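Local coordinates for protein similar to metal-dependent hydrolase (Staphylococcus aureus subsp. aureus Mu50, PDB 3ESH), which is probably a metal-dependent hydrolase of the metallo-beta-lactamase superfamily, with its natural substrate not established, at residues 7-12 against 52-57; 56-61 against 100-105. All coordinates share one frame; numbering follows the deposited sequence.

How the contacts relate
Contacts 1 and 2 are two pairings in one mixed beta-sheet, separated by the pairing of strands 51-54 and 59-61, their centres about 8 Å apart on the same side of the chain's centre. The order across the sheet is strand 6-10, strand 51-54, strand 59-61, strand 103-105. Strands 51-54 and 59-61 follow each other in the chain as a hairpin, and Ala56 and Gln57 in its turn belong to both contacts. Inside the hairpin, Ile53 N lies 2.7 Å from Leu60 O, and Leu52 CD1 packs against Ile61 CD1. Direction changes from antiparallel in contact 1 to parallel in contact 2. This sheet faces a second mixed sheet, consistent with the alpha-beta/beta-alpha sandwich of the metallo-beta-lactamase superfamily.

Contact 1: residues 7-12 against 52-57; sequences SIHYLN and LIQTAQ
Ser7 and Gln54 form a hydrogen-bonded antiparallel pair, their backbones exchanging two nearly straight bonds: Ser7 N to Gln54 O is 3.0 Å and Gln54 N to Ser7 O is 2.9 Å. Ile8 and Ile53 follow as a non-hydrogen-bonded pair. Ile8 CG1 sits beside the backbone N (chi1 -61°), and the turn at chi2 (-67°) carries Ile8 CD1 to the Ile53 side chain, 3.4 Å from Ile53 CG1 and close to Ile53 CG2; the two side chains lie alongside, pointing the same way. In the backbone, the CA-H of Ile8 approaches Leu52 O. His9 returns to the face of Ser7 and closes a second hydrogen-bonded pair, His9 N to Leu52 O at 2.9 Å, while the reverse bond, Leu52 N to His9 O at 2.7 Å, is bent to 138°. Past the end of the strand, Leu11 lays CG and both methyls against Leu52 CB, with CG to CB at 4.0 Å. In this sheet, strand 51-54 lies between strands 6-10 and 59-61. Ile8 and Ile53 both meet Ile194 of strand 190-196 in the second sheet, so they belong to the interior of the sandwich, whereas Leu11 packs on Ile87 and Leu91 of helix 87-92.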
# COMPACT_ATOMS: atom_id res chain seq x y z
N SER A 7 -4.24 27.51 30.71
CA SER A 7 -3.46 27.12 31.87
C SER A 7 -3.10 25.62 31.74
O SER A 7 -3.96 24.79 31.45
CB SER A 7 -4.26 27.39 33.14
OG SER A 7 -3.45 27.23 34.29
N ILE A 8 -1.83 25.29 31.94
CA ILE A 8 -1.38 23.90 31.81
C ILE A 8 -0.72 23.40 33.10
O ILE A 8 0.13 24.09 33.64
CB ILE A 8 -0.36 23.76 30.66
CG1 ILE A 8 -1.00 24.15 29.32
CG2 ILE A 8 0.15 22.34 30.60
CD1 ILE A 8 -2.08 23.21 28.86
N HIS A 9 -1.10 22.22 33.56
CA HIS A 9 -0.52 21.62 34.76
C HIS A 9 -0.42 20.12 34.63
O HIS A 9 -0.98 19.53 33.72
CB HIS A 9 -1.37 21.92 36.00
CG HIS A 9 -1.52 23.38 36.29
ND1 HIS A 9 -2.63 24.11 35.90
CD2 HIS A 9 -0.69 24.26 36.90
CE1 HIS A 9 -2.47 25.37 36.25
NE2 HIS A 9 -1.30 25.49 36.87
N TYR A 10 0.30 19.49 35.55
CA TYR A 10 0.44 18.05 35.54
C TYR A 10 -0.24 17.44 36.77
O TYR A 10 -0.39 18.10 37.80
CB TYR A 10 1.92 17.64 35.45
CG TYR A 10 2.79 18.10 36.60
CD1 TYR A 10 2.68 17.51 37.86
CD2 TYR A 10 3.75 19.09 36.42
CE1 TYR A 10 3.51 17.91 38.92
CE2 TYR A 10 4.58 19.50 37.47
CZ TYR A 10 4.46 18.91 38.71
OH TYR A 10 5.28 19.31 39.75
N LEU A 11 -0.67 16.18 36.65
CA LEU A 11 -1.34 15.48 37.73
C LEU A 11 -0.63 14.15 38.01
O LEU A 11 -0.29 13.41 37.09
CB LEU A 11 -2.79 15.20 37.35
CG LEU A 11 -3.59 16.34 36.72
CD1 LEU A 11 -4.86 15.79 36.08
CD2 LEU A 11 -3.91 17.39 37.79
N ASN A 12 -0.43 13.86 39.29
CA ASN A 12 0.24 12.65 39.72
C ASN A 12 -0.66 11.42 39.53
O ASN A 12 -1.42 11.04 40.43
CB ASN A 12 0.61 12.77 41.19
CG ASN A 12 1.67 11.79 41.61
OD1 ASN A 12 1.58 10.60 41.33
ND2 ASN A 12 2.69 12.28 42.30
N LEU A 52 -3.15 18.33 32.73
CA LEU A 52 -4.40 19.08 32.88
C LEU A 52 -4.35 20.36 32.05
O LEU A 52 -3.46 21.18 32.22
CB LEU A 52 -4.64 19.44 34.34
CG LEU A 52 -5.83 20.37 34.62
CD1 LEU A 52 -7.11 19.74 34.09
CD2 LEU A 52 -5.96 20.62 36.12
N ILE A 53 -5.32 20.50 31.15
CA ILE A 53 -5.40 21.69 30.30
C ILE A 53 -6.70 22.42 30.57
O ILE A 53 -7.77 21.84 30.41
CB ILE A 53 -5.41 21.34 28.81
CG1 ILE A 53 -4.17 20.53 28.43
CG2 ILE A 53 -5.52 22.61 27.99
CD1 ILE A 53 -4.13 20.16 26.97
N GLN A 54 -6.61 23.69 30.97
CA GLN A 54 -7.81 24.48 31.24
C GLN A 54 -7.91 25.70 30.35
O GLN A 54 -7.05 26.58 30.39
CB GLN A 54 -7.84 24.93 32.71
CG GLN A 54 -8.10 23.80 33.69
CD GLN A 54 -8.08 24.24 35.14
OE1 GLN A 54 -7.02 24.53 35.70
NE2 GLN A 54 -9.25 24.30 35.75
N THR A 55 -8.94 25.75 29.53
CA THR A 55 -9.17 26.90 28.67
C THR A 55 -10.24 27.71 29.39
O THR A 55 -10.74 27.27 30.43
CB THR A 55 -9.70 26.49 27.28
OG1 THR A 55 -11.03 25.96 27.42
CG2 THR A 55 -8.80 25.43 26.66
N ALA A 56 -10.60 28.87 28.87
CA ALA A 56 -11.62 29.67 29.51
C ALA A 56 -12.91 28.86 29.73
O ALA A 56 -13.55 28.96 30.77
CB ALA A 56 -11.92 30.91 28.67
N GLN A 57 -13.25 28.05 28.74
CA GLN A 57 -14.47 27.26 28.82
C GLN A 57 -14.33 25.79 29.22
O GLN A 57 -15.09 25.30 30.05
CB GLN A 57 -15.19 27.35 27.48
CG GLN A 57 -15.59 28.76 27.07
CD GLN A 57 -16.13 28.84 25.65
OE1 GLN A 57 -16.78 29.81 25.26
NE2 GLN A 57 -15.85 27.80 24.86

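Contact 2: residues 56-61 against 100-105; sequences AQYNLI and DIDYVL
Leu60 and Tyr103 stand abreast in a parallel pairing, as do Ile61 and Val104, the short strands 59-61 and 103-105 running at 27° to each other with their axes 4.7 Å apart at closest. Ile61 supplies both backbone bonds of the regular part: its N donates to Tyr103 O and its O accepts from Leu105 N, each at 2.9 Å. Ahead of these, Asn59 O takes Asp102 N at 2.8 Å and, more weakly, Tyr103 N. The Asp102 carboxylate answers in the other direction, its OD2 receiving Asn59 N at 3.1 Å through the anti lone pair. Asp102 thus grips both the N and the O of Asn59, one with its carboxylate and one with its backbone N-H.

The Asn59 side chain continues the grip, ND2 donating to Asp100 O at 3.1 Å with that oxygen near the amide plane, while OD1 accepts from Gln54 NE2; one amide thereby joins the start of this pairing to strand 51-54. Strands 59-61 and 103-105 are linked by a segment containing helices 73-78 and 87-92, a beta-alpha-beta crossover in the metallo-beta-lactamase fold.

Tyr103 turns a ring edge toward the face of Tyr58, an edge-to-face pair with centroids 5.9 Å apart and planes at 62°. Tyr58 meets the Asp102 carboxyl carbon in the plane of its ring, at the edge carrying CD1, and the carboxylate plane stands nearly perpendicular to the ring. Leu60, its CG squeezed between backbone N and carbonyl carbon (chi1 38°), lies alongside Tyr103 with CB against CB, and its CD1 touches Leu105 CD1. Leu105 also packs on Ile177 and Met179 of strand 177-181 in the second sheet. On the face of Ile61 and Val104, Ile61 crosses the loop residue Ile101 at about a right angle, their CD1 methyls 4.0 Å apart.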
# COMPACT_ATOMS: atom_id res chain seq x y z
N ALA A 56 -10.60 28.87 28.87
CA ALA A 56 -11.62 29.67 29.51
C ALA A 56 -12.91 28.86 29.73
O ALA A 56 -13.55 28.96 30.77
CB ALA A 56 -11.92 30.91 28.67
N GLN A 57 -13.25 28.05 28.74
CA GLN A 57 -14.47 27.26 28.82
C GLN A 57 -14.33 25.79 29.22
O GLN A 57 -15.09 25.30 30.05
CB GLN A 57 -15.19 27.35 27.48
CG GLN A 57 -15.59 28.76 27.07
CD GLN A 57 -16.13 28.84 25.65
OE1 GLN A 57 -16.78 29.81 25.26
NE2 GLN A 57 -15.85 27.80 24.86
N TYR A 58 -13.35 25.10 28.67
CA TYR A 58 -13.20 23.68 28.95
C TYR A 58 -12.01 23.23 29.77
O TYR A 58 -10.98 23.89 29.80
CB TYR A 58 -13.20 22.92 27.63
CG TYR A 58 -14.40 23.20 26.77
CD1 TYR A 58 -15.58 22.48 26.93
CD2 TYR A 58 -14.36 24.18 25.77
CE1 TYR A 58 -16.68 22.71 26.12
CE2 TYR A 58 -15.46 24.42 24.95
CZ TYR A 58 -16.62 23.68 25.13
OH TYR A 58 -17.71 23.89 24.31
N ASN A 59 -12.17 22.09 30.42
CA ASN A 59 -11.12 21.45 31.22
C ASN A 59 -10.88 20.10 30.56
O ASN A 59 -11.83 19.41 30.20
CB ASN A 59 -11.59 21.18 32.66
CG ASN A 59 -11.94 22.45 33.42
OD1 ASN A 59 -11.12 23.36 33.54
ND2 ASN A 59 -13.15 22.50 33.95
N LEU A 60 -9.61 19.72 30.38
CA LEU A 60 -9.30 18.44 29.77
C LEU A 60 -7.99 17.84 30.23
O LEU A 60 -7.13 18.55 30.76
CB LEU A 60 -9.34 18.53 28.23
CG LEU A 60 -8.86 19.71 27.38
CD1 LEU A 60 -9.21 19.40 25.94
CD2 LEU A 60 -9.52 21.02 27.79
N ILE A 61 -7.84 16.52 30.05
CA ILE A 61 -6.64 15.79 30.45
C ILE A 61 -6.01 15.09 29.25
O ILE A 61 -6.73 14.69 28.35
CB ILE A 61 -6.97 14.72 31.50
CG1 ILE A 61 -7.86 15.30 32.60
CG2 ILE A 61 -5.68 14.17 32.09
CD1 ILE A 61 -7.20 16.36 33.44
N ASP A 100 -15.71 17.44 36.40
CA ASP A 100 -15.66 18.77 35.81
C ASP A 100 -14.79 18.70 34.55
O ASP A 100 -14.57 19.70 33.87
CB ASP A 100 -15.06 19.76 36.81
CG ASP A 100 -15.92 19.92 38.03
OD1 ASP A 100 -17.08 20.35 37.87
OD2 ASP A 100 -15.45 19.60 39.16
N ILE A 101 -14.31 17.50 34.27
CA ILE A 101 -13.48 17.25 33.10
C ILE A 101 -14.38 17.06 31.89
O ILE A 101 -15.31 16.24 31.90
CB ILE A 101 -12.63 15.99 33.31
CG1 ILE A 101 -11.76 16.17 34.57
CG2 ILE A 101 -11.76 15.73 32.08
CD1 ILE A 101 -10.86 17.39 34.52
N ASP A 102 -14.10 17.83 30.85
CA ASP A 102 -14.87 17.80 29.62
C ASP A 102 -14.30 16.86 28.56
O ASP A 102 -15.04 16.16 27.87
CB ASP A 102 -14.97 19.21 29.06
CG ASP A 102 -15.70 20.16 30.00
OD1 ASP A 102 -16.92 19.95 30.22
OD2 ASP A 102 -15.05 21.09 30.53
N TYR A 103 -12.99 16.83 28.43
CA TYR A 103 -12.36 15.96 27.44
C TYR A 103 -11.15 15.21 27.97
O TYR A 103 -10.33 15.76 28.72
CB TYR A 103 -11.91 16.76 26.22
CG TYR A 103 -13.01 17.34 25.36
CD1 TYR A 103 -13.62 16.58 24.36
CD2 TYR A 103 -13.41 18.67 25.51
CE1 TYR A 103 -14.59 17.13 23.52
CE2 TYR A 103 -14.38 19.23 24.67
CZ TYR A 103 -14.96 18.45 23.68
OH TYR A 103 -15.88 19.01 22.84
N VAL A 104 -11.06 13.94 27.61
CA VAL A 104 -9.90 13.12 27.96
C VAL A 104 -9.35 12.77 26.58
O VAL A 104 -9.98 12.00 25.84
CB VAL A 104 -10.28 11.82 28.73
CG1 VAL A 104 -9.05 10.92 28.87
CG2 VAL A 104 -10.85 12.16 30.12
N LEU A 105 -8.22 13.38 26.22
CA LEU A 105 -7.59 13.13 24.92
C LEU A 105 -6.49 12.12 25.14
O LEU A 105 -5.65 12.33 25.99
CB LEU A 105 -6.99 14.42 24.38
CG LEU A 105 -7.83 15.68 24.54
CD1 LEU A 105 -7.02 16.85 23.96
CD2 LEU A 105 -9.20 15.54 23.83